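Serine protease pet (PDB 4OM9) is a secreted autotransporter enterotoxin of enteroaggregative Escherichia coli that acts as a serine protease and probably cleaves the host cytoskeletal protein alpha-fodrin. Local coordinates at residues Ala71-Asn76 with Gly206-Gly211; Gly230-Gly235 with Lys239-Pro244. All coordinates share one frame; numbering follows the deposited sequence.

Interaction 1 (Ala71-Asn76 with Gly206-Gly211); sequences AHNAKN and GDSGSG
Ser208 meets two side chains at once, His72 and Asn73. Its OG, set anti to the backbone N (chi1 167°), reaches out to lie 3.4 Å from His72 CE1, and His72 NE2 is only slightly farther from it at 3.6 Å. At His72, chi1 of 79° places CG between the backbone N and carbonyl carbon and swings the ring toward Ser208, which it meets obliquely. Asn73 holds the main chain instead: its ND2 gives a hydrogen bond of 2.9 Å to Ser208 O, arriving from above the carbonyl plane, about 44° out of it. An amide suits this buried place, since it can supply an N-H without bringing a charge. Water 1 accepts from Asn76 ND2 and can bridge to Ser208 O, though it has more acceptors in reach than protons. Gly209 follows in a type II turn whose conformation, with Asn73 ND2 so near, leaves no room for a side chain. The turn is fastened at Asp207 O, which accepts both Ser210 N and, at 2.6 Å, Ser210 OG. The GDSGS sequence and the nearby histidine are consistent with the catalytic serine-histidine pair of chymotrypsin-like (clan PA) proteases, with Ser208 probably the nucleophile and His72 its base.

Interaction 2 (Gly230-Gly235 with Lys239-Pro244); sequences GIIGNG and KTYVTP
The carbonyl oxygen of Gly230 takes Tyr241 N in the shortest polar bond of the contact, 2.7 Å and nearly straight, with the donor almost on the extension of the C=O bond. The same oxygen also receives a CA-H contact from Thr240 (CA to O 3.4 Å), and the methyl CG2 of Thr240 and the ring edge of Tyr241 close in beside it. The return bond, from Gly230 N to Tyr241 O, is weak. At the next hydrogen-bonded pair, Lys239 N binds Ile232 O at 2.8 Å, while Ile232 N bonds back to Lys239 O, which Ile231 CA approaches too. Between these two hydrogen-bonded pairs lies the non-hydrogen-bonded pair Ile231 and Thr240.

Tyr241 carries the side-chain part. With CG beside the backbone N (chi1 -59°), its ring lies across the neighbouring strand, turning its edge to Gly230 O and Ile232 N, and CE1 rests 3.7 Å from Ile232 CG1. Glycine suits position 230, where the backbone is almost fully extended, a conformation it adopts easily, and a branched isoleucine offers the phenol an apolar flank. Lys239 shares this face, but bends away so that NZ reaches a salt bridge with Glu194 and the carbonyl of Thr237. On the other face Thr240 OG1 bonds to Thr203 OG1, a polar partner suited to a buried threonine. The strands run antiparallel at 149°, forming a beta hairpin within the curled antiparallel sheet, where 239-244 pairs on with 188-195, consistent with the second barrel of a chymotrypsin-like protease.

How the interactions relate
Interaction 1 is partly buried and brings together two loops that follow strands of different sheets; interaction 2 is a surface contact between neighbouring strands of one sheet. Their chemistry differs accordingly: the first depends on polar side chains, one hydrogen bond from an asparagine amide to a backbone carbonyl and a water, the second on repeated main-chain bonds backed by an apolar tyrosine-isoleucine contact. The two do not touch, their nearest atoms being about 6 Å apart and their centres 13 Å, yet strand 221-232 connects them, since Gly209 and Ser210 bond to Thr228, just before the hairpin pairing at Gly230. Asp101 is a second common neighbour, bonded to His72 N and touched by Thr243.

Interaction 1 (Ala71-Asn76 with Gly206-Gly211)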
ATOM      1  N   ALA A  71     -40.639   7.593  14.941  1.00 35.49           N
ATOM      2  CA  ALA A  71     -41.550   8.747  15.052  1.00 36.46           C
ATOM      3  C   ALA A  71     -41.390   9.525  16.352  1.00 43.86           C
ATOM      4  O   ALA A  71     -41.371  10.757  16.330  1.00 45.99           O
ATOM      5  CB  ALA A  71     -43.032   8.297  14.897  1.00 37.15           C
ATOM      6  N   HIS A  72     -41.274   8.823  17.480  1.00 51.65           N
ATOM      7  CA  HIS A  72     -41.198   9.508  18.771  1.00 58.69           C
ATOM      8  C   HIS A  72     -39.792  10.053  19.027  1.00 63.02           C
ATOM      9  O   HIS A  72     -39.470  10.476  20.140  1.00 69.03           O
ATOM     10  CB  HIS A  72     -41.657   8.585  19.917  1.00 64.08           C
ATOM     11  CG  HIS A  72     -40.635   7.581  20.364  1.00 61.72           C
ATOM     12  ND1 HIS A  72     -40.332   6.448  19.642  1.00 57.46           N
ATOM     13  CD2 HIS A  72     -39.886   7.520  21.492  1.00 59.53           C
ATOM     14  CE1 HIS A  72     -39.422   5.739  20.293  1.00 48.30           C
ATOM     15  NE2 HIS A  72     -39.136   6.369  21.417  1.00 60.16           N
ATOM     16  N   ASN A  73     -38.965  10.048  17.984  1.00 76.58           N
ATOM     17  CA  ASN A  73     -37.692  10.755  18.008  1.00 78.66           C
ATOM     18  C   ASN A  73     -37.898  12.240  17.717  1.00 81.49           C
ATOM     19  O   ASN A  73     -36.957  13.034  17.777  1.00 85.47           O
ATOM     20  CB  ASN A  73     -36.709  10.151  17.004  1.00 73.34           C
ATOM     21  CG  ASN A  73     -35.565   9.411  17.679  1.00 73.29           C
ATOM     22  OD1 ASN A  73     -35.602   9.155  18.884  1.00 74.56           O
ATOM     23  ND2 ASN A  73     -34.540   9.064  16.902  1.00 59.85           N
ATOM     24  N   ALA A  74     -39.134  12.606  17.392  1.00 84.86           N
ATOM     25  CA  ALA A  74     -39.494  14.004  17.220  1.00 89.89           C
ATOM     26  C   ALA A  74     -39.391  14.729  18.557  1.00 94.62           C
ATOM     27  O   ALA A  74     -38.911  15.861  18.626  1.00104.03           O
ATOM     28  CB  ALA A  74     -40.894  14.130  16.647  1.00 86.63           C
ATOM     29  N   LYS A  75     -39.836  14.060  19.616  1.00 75.60           N
ATOM     30  CA  LYS A  75     -39.772  14.598  20.975  1.00 80.59           C
ATOM     31  C   LYS A  75     -38.330  14.757  21.454  1.00 83.94           C
ATOM     32  O   LYS A  75     -38.005  15.692  22.190  1.00 84.12           O
ATOM     33  CB  LYS A  75     -40.540  13.695  21.942  1.00 80.97           C
ATOM     34  CG  LYS A  75     -41.918  13.285  21.446  1.00 81.66           C
ATOM     35  CD  LYS A  75     -42.671  12.469  22.493  1.00 86.84           C
ATOM     36  CE  LYS A  75     -41.883  11.241  22.921  1.00 84.90           C
ATOM     37  NZ  LYS A  75     -42.723  10.279  23.691  1.00 80.69           N
ATOM     38  N   ASN A  76     -37.474  13.827  21.040  1.00105.58           N
ATOM     39  CA  ASN A  76     -36.055  13.882  21.365  1.00104.37           C
ATOM     40  C   ASN A  76     -35.440  15.189  20.880  1.00106.41           C
ATOM     41  O   ASN A  76     -35.917  15.777  19.904  1.00103.62           O
ATOM     42  CB  ASN A  76     -35.314  12.688  20.753  1.00 98.20           C
ATOM     43  CG  ASN A  76     -35.670  11.370  21.420  1.00 98.71           C
ATOM     44  OD1 ASN A  76     -36.678  11.264  22.120  1.00106.23           O
ATOM     45  ND2 ASN A  76     -34.837  10.357  21.206  1.00 96.21           N
ATOM     46  N   GLY A 206     -30.646   6.845  23.544  1.00 42.25           N
ATOM     47  CA  GLY A 206     -30.116   7.603  22.427  1.00 39.67           C
ATOM     48  C   GLY A 206     -29.941   6.794  21.150  1.00 40.19           C
ATOM     49  O   GLY A 206     -29.679   7.364  20.090  1.00 39.01           O
ATOM     50  N   ASP A 207     -30.070   5.470  21.249  1.00 33.62           N
ATOM     51  CA  ASP A 207     -30.015   4.591  20.082  1.00 30.91           C
ATOM     52  C   ASP A 207     -31.362   4.503  19.362  1.00 33.40           C
ATOM     53  O   ASP A 207     -31.447   3.954  18.259  1.00 29.03           O
ATOM     54  CB  ASP A 207     -29.574   3.180  20.482  1.00 30.05           C
ATOM     55  CG  ASP A 207     -28.103   3.097  20.827  1.00 28.82           C
ATOM     56  OD1 ASP A 207     -27.272   3.741  20.115  1.00 30.20           O
ATOM     57  OD2 ASP A 207     -27.783   2.386  21.816  1.00 28.85           O
ATOM     58  N   SER A 208     -32.418   4.991  20.010  1.00 34.86           N
ATOM     59  CA  SER A 208     -33.749   4.914  19.433  1.00 36.14           C
ATOM     60  C   SER A 208     -33.741   5.613  18.073  1.00 37.89           C
ATOM     61  O   SER A 208     -33.190   6.704  17.934  1.00 36.52           O
ATOM     62  CB  SER A 208     -34.777   5.534  20.382  1.00 41.09           C
ATOM     63  OG  SER A 208     -36.028   5.747  19.743  1.00 39.88           O
ATOM     64  N   GLY A 209     -34.297   4.956  17.063  1.00 34.12           N
ATOM     65  CA  GLY A 209     -34.284   5.497  15.717  1.00 31.78           C
ATOM     66  C   GLY A 209     -33.185   4.944  14.806  1.00 32.13           C
ATOM     67  O   GLY A 209     -33.301   5.065  13.574  1.00 29.27           O
ATOM     68  N   SER A 210     -32.133   4.338  15.383  1.00 27.54           N
ATOM     69  CA  SER A 210     -30.966   3.918  14.596  1.00 24.97           C
ATOM     70  C   SER A 210     -31.348   2.751  13.694  1.00 25.44           C
ATOM     71  O   SER A 210     -32.273   2.005  14.010  1.00 28.24           O
ATOM     72  CB  SER A 210     -29.774   3.552  15.503  1.00 26.15           C
ATOM     73  OG  SER A 210     -30.084   2.555  16.474  1.00 29.56           O
ATOM     74  N   GLY A 211     -30.668   2.608  12.565  1.00 24.52           N
ATOM     75  CA  GLY A 211     -31.017   1.598  11.584  1.00 24.51           C
ATOM     76  C   GLY A 211     -30.516   0.192  11.926  1.00 24.96           C
ATOM     77  O   GLY A 211     -29.453   0.008  12.509  1.00 25.15           O
TER
HETATM   78  O   HOH W   1     -32.495   9.037  19.934  1.00 34.99           O

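Interaction 2 (Gly230-Gly235 with Lys239-Pro244)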
ATOM      1  N   GLY A 230     -37.492   0.445  20.622  1.00 29.09           N
ATOM      2  CA  GLY A 230     -37.351   0.441  22.074  1.00 35.50           C
ATOM      3  C   GLY A 230     -36.818  -0.849  22.660  1.00 35.43           C
ATOM      4  O   GLY A 230     -36.501  -1.777  21.923  1.00 31.79           O
ATOM      5  N   ILE A 231     -36.724  -0.906  23.987  1.00 34.91           N
ATOM      6  CA  ILE A 231     -36.215  -2.088  24.672  1.00 41.44           C
ATOM      7  C   ILE A 231     -37.126  -2.608  25.796  1.00 45.89           C
ATOM      8  O   ILE A 231     -37.968  -1.881  26.320  1.00 47.40           O
ATOM      9  CB  ILE A 231     -34.813  -1.834  25.291  1.00 41.50           C
ATOM     10  CG1 ILE A 231     -34.924  -1.125  26.646  1.00 45.14           C
ATOM     11  CG2 ILE A 231     -33.917  -1.055  24.327  1.00 41.00           C
ATOM     12  CD1 ILE A 231     -35.484   0.272  26.565  1.00 46.43           C
ATOM     13  N   ILE A 232     -36.937  -3.877  26.150  1.00 44.46           N
ATOM     14  CA  ILE A 232     -37.506  -4.456  27.370  1.00 43.44           C
ATOM     15  C   ILE A 232     -36.431  -5.349  28.000  1.00 44.07           C
ATOM     16  O   ILE A 232     -35.708  -6.043  27.290  1.00 45.72           O
ATOM     17  CB  ILE A 232     -38.794  -5.255  27.091  1.00 47.93           C
ATOM     18  CG1 ILE A 232     -39.910  -4.328  26.606  1.00 44.32           C
ATOM     19  CG2 ILE A 232     -39.277  -5.975  28.341  1.00 51.06           C
ATOM     20  CD1 ILE A 232     -40.356  -3.317  27.649  1.00 50.54           C
ATOM     21  N   GLY A 233     -36.302  -5.314  29.320  1.00 42.46           N
ATOM     22  CA  GLY A 233     -35.231  -6.041  29.981  1.00 47.67           C
ATOM     23  C   GLY A 233     -34.042  -5.144  30.316  1.00 52.90           C
ATOM     24  O   GLY A 233     -34.132  -3.919  30.177  1.00 48.99           O
ATOM     25  N   ASN A 234     -32.926  -5.748  30.731  1.00 58.31           N
ATOM     26  CA  ASN A 234     -31.827  -4.989  31.331  1.00 59.38           C
ATOM     27  C   ASN A 234     -30.394  -5.346  30.893  1.00 58.25           C
ATOM     28  O   ASN A 234     -29.676  -4.502  30.361  1.00 65.70           O
ATOM     29  CB  ASN A 234     -31.916  -5.122  32.849  1.00 61.77           C
ATOM     30  CG  ASN A 234     -33.202  -4.558  33.402  1.00 63.79           C
ATOM     31  OD1 ASN A 234     -33.311  -3.354  33.629  1.00 65.45           O
ATOM     32  ND2 ASN A 234     -34.188  -5.424  33.616  1.00 61.54           N
ATOM     33  N   GLY A 235     -29.971  -6.582  31.142  1.00 47.74           N
ATOM     34  CA  GLY A 235     -28.601  -6.994  30.863  1.00 41.00           C
ATOM     35  C   GLY A 235     -28.452  -7.784  29.576  1.00 41.88           C
ATOM     36  O   GLY A 235     -28.959  -7.395  28.531  1.00 39.41           O
ATOM     37  N   LYS A 239     -34.056  -7.228  25.320  1.00 35.37           N
ATOM     38  CA  LYS A 239     -34.622  -7.360  24.003  1.00 34.32           C
ATOM     39  C   LYS A 239     -34.711  -5.975  23.357  1.00 32.18           C
ATOM     40  O   LYS A 239     -34.960  -4.966  24.047  1.00 32.27           O
ATOM     41  CB  LYS A 239     -36.002  -8.016  24.085  1.00 35.12           C
ATOM     42  CG  LYS A 239     -36.032  -9.415  24.696  1.00 37.37           C
ATOM     43  CD  LYS A 239     -35.597 -10.462  23.661  1.00 43.47           C
ATOM     44  CE  LYS A 239     -35.659 -11.904  24.166  1.00 36.84           C
ATOM     45  NZ  LYS A 239     -34.748 -12.147  25.310  1.00 41.81           N
ATOM     46  N   THR A 240     -34.530  -5.913  22.042  1.00 31.53           N
ATOM     47  CA  THR A 240     -34.766  -4.666  21.324  1.00 33.33           C
ATOM     48  C   THR A 240     -35.847  -4.826  20.256  1.00 31.78           C
ATOM     49  O   THR A 240     -35.904  -5.829  19.554  1.00 31.33           O
ATOM     50  CB  THR A 240     -33.473  -4.145  20.672  1.00 29.85           C
ATOM     51  OG1 THR A 240     -32.485  -3.945  21.687  1.00 32.68           O
ATOM     52  CG2 THR A 240     -33.734  -2.831  19.969  1.00 29.05           C
ATOM     53  N   TYR A 241     -36.706  -3.831  20.126  1.00 32.38           N
ATOM     54  CA  TYR A 241     -37.741  -3.906  19.121  1.00 35.68           C
ATOM     55  C   TYR A 241     -37.429  -2.969  17.971  1.00 33.74           C
ATOM     56  O   TYR A 241     -37.048  -1.823  18.176  1.00 34.34           O
ATOM     57  CB  TYR A 241     -39.106  -3.592  19.739  1.00 37.80           C
ATOM     58  CG  TYR A 241     -39.401  -4.558  20.846  1.00 42.03           C
ATOM     59  CD1 TYR A 241     -38.836  -4.380  22.105  1.00 45.50           C
ATOM     60  CD2 TYR A 241     -40.184  -5.679  20.628  1.00 38.94           C
ATOM     61  CE1 TYR A 241     -39.067  -5.262  23.118  1.00 47.69           C
ATOM     62  CE2 TYR A 241     -40.417  -6.578  21.649  1.00 43.79           C
ATOM     63  CZ  TYR A 241     -39.857  -6.354  22.890  1.00 52.91           C
ATOM     64  OH  TYR A 241     -40.064  -7.230  23.932  1.00 59.04           O
ATOM     65  N   VAL A 242     -37.575  -3.502  16.765  1.00 30.98           N
ATOM     66  CA  VAL A 242     -37.375  -2.747  15.551  1.00 31.50           C
ATOM     67  C   VAL A 242     -38.680  -2.519  14.803  1.00 29.30           C
ATOM     68  O   VAL A 242     -39.404  -3.470  14.484  1.00 27.77           O
ATOM     69  CB  VAL A 242     -36.406  -3.453  14.611  1.00 30.29           C
ATOM     70  CG1 VAL A 242     -36.013  -2.513  13.478  1.00 26.63           C
ATOM     71  CG2 VAL A 242     -35.176  -3.950  15.382  1.00 30.92           C
ATOM     72  N   THR A 243     -38.971  -1.254  14.519  1.00 36.21           N
ATOM     73  CA  THR A 243     -40.066  -0.913  13.613  1.00 37.05           C
ATOM     74  C   THR A 243     -39.663  -1.323  12.209  1.00 35.52           C
ATOM     75  O   THR A 243     -38.703  -0.801  11.669  1.00 36.30           O
ATOM     76  CB  THR A 243     -40.399   0.587  13.660  1.00 37.92           C
ATOM     77  OG1 THR A 243     -40.958   0.895  14.941  1.00 41.29           O
ATOM     78  CG2 THR A 243     -41.387   0.976  12.556  1.00 35.96           C
ATOM     79  N   PRO A 244     -40.377  -2.294  11.631  1.00 33.56           N
ATOM     80  CA  PRO A 244     -40.053  -2.817  10.303  1.00 32.98           C
ATOM     81  C   PRO A 244     -40.153  -1.734   9.251  1.00 32.56           C
ATOM     82  O   PRO A 244     -41.145  -0.986   9.255  1.00 34.07           O
ATOM     83  CB  PRO A 244     -41.117  -3.895  10.072  1.00 34.53           C
ATOM     84  CG  PRO A 244     -41.639  -4.226  11.447  1.00 37.11           C
ATOM     85  CD  PRO A 244     -41.577  -2.934  12.198  1.00 33.78           C
TER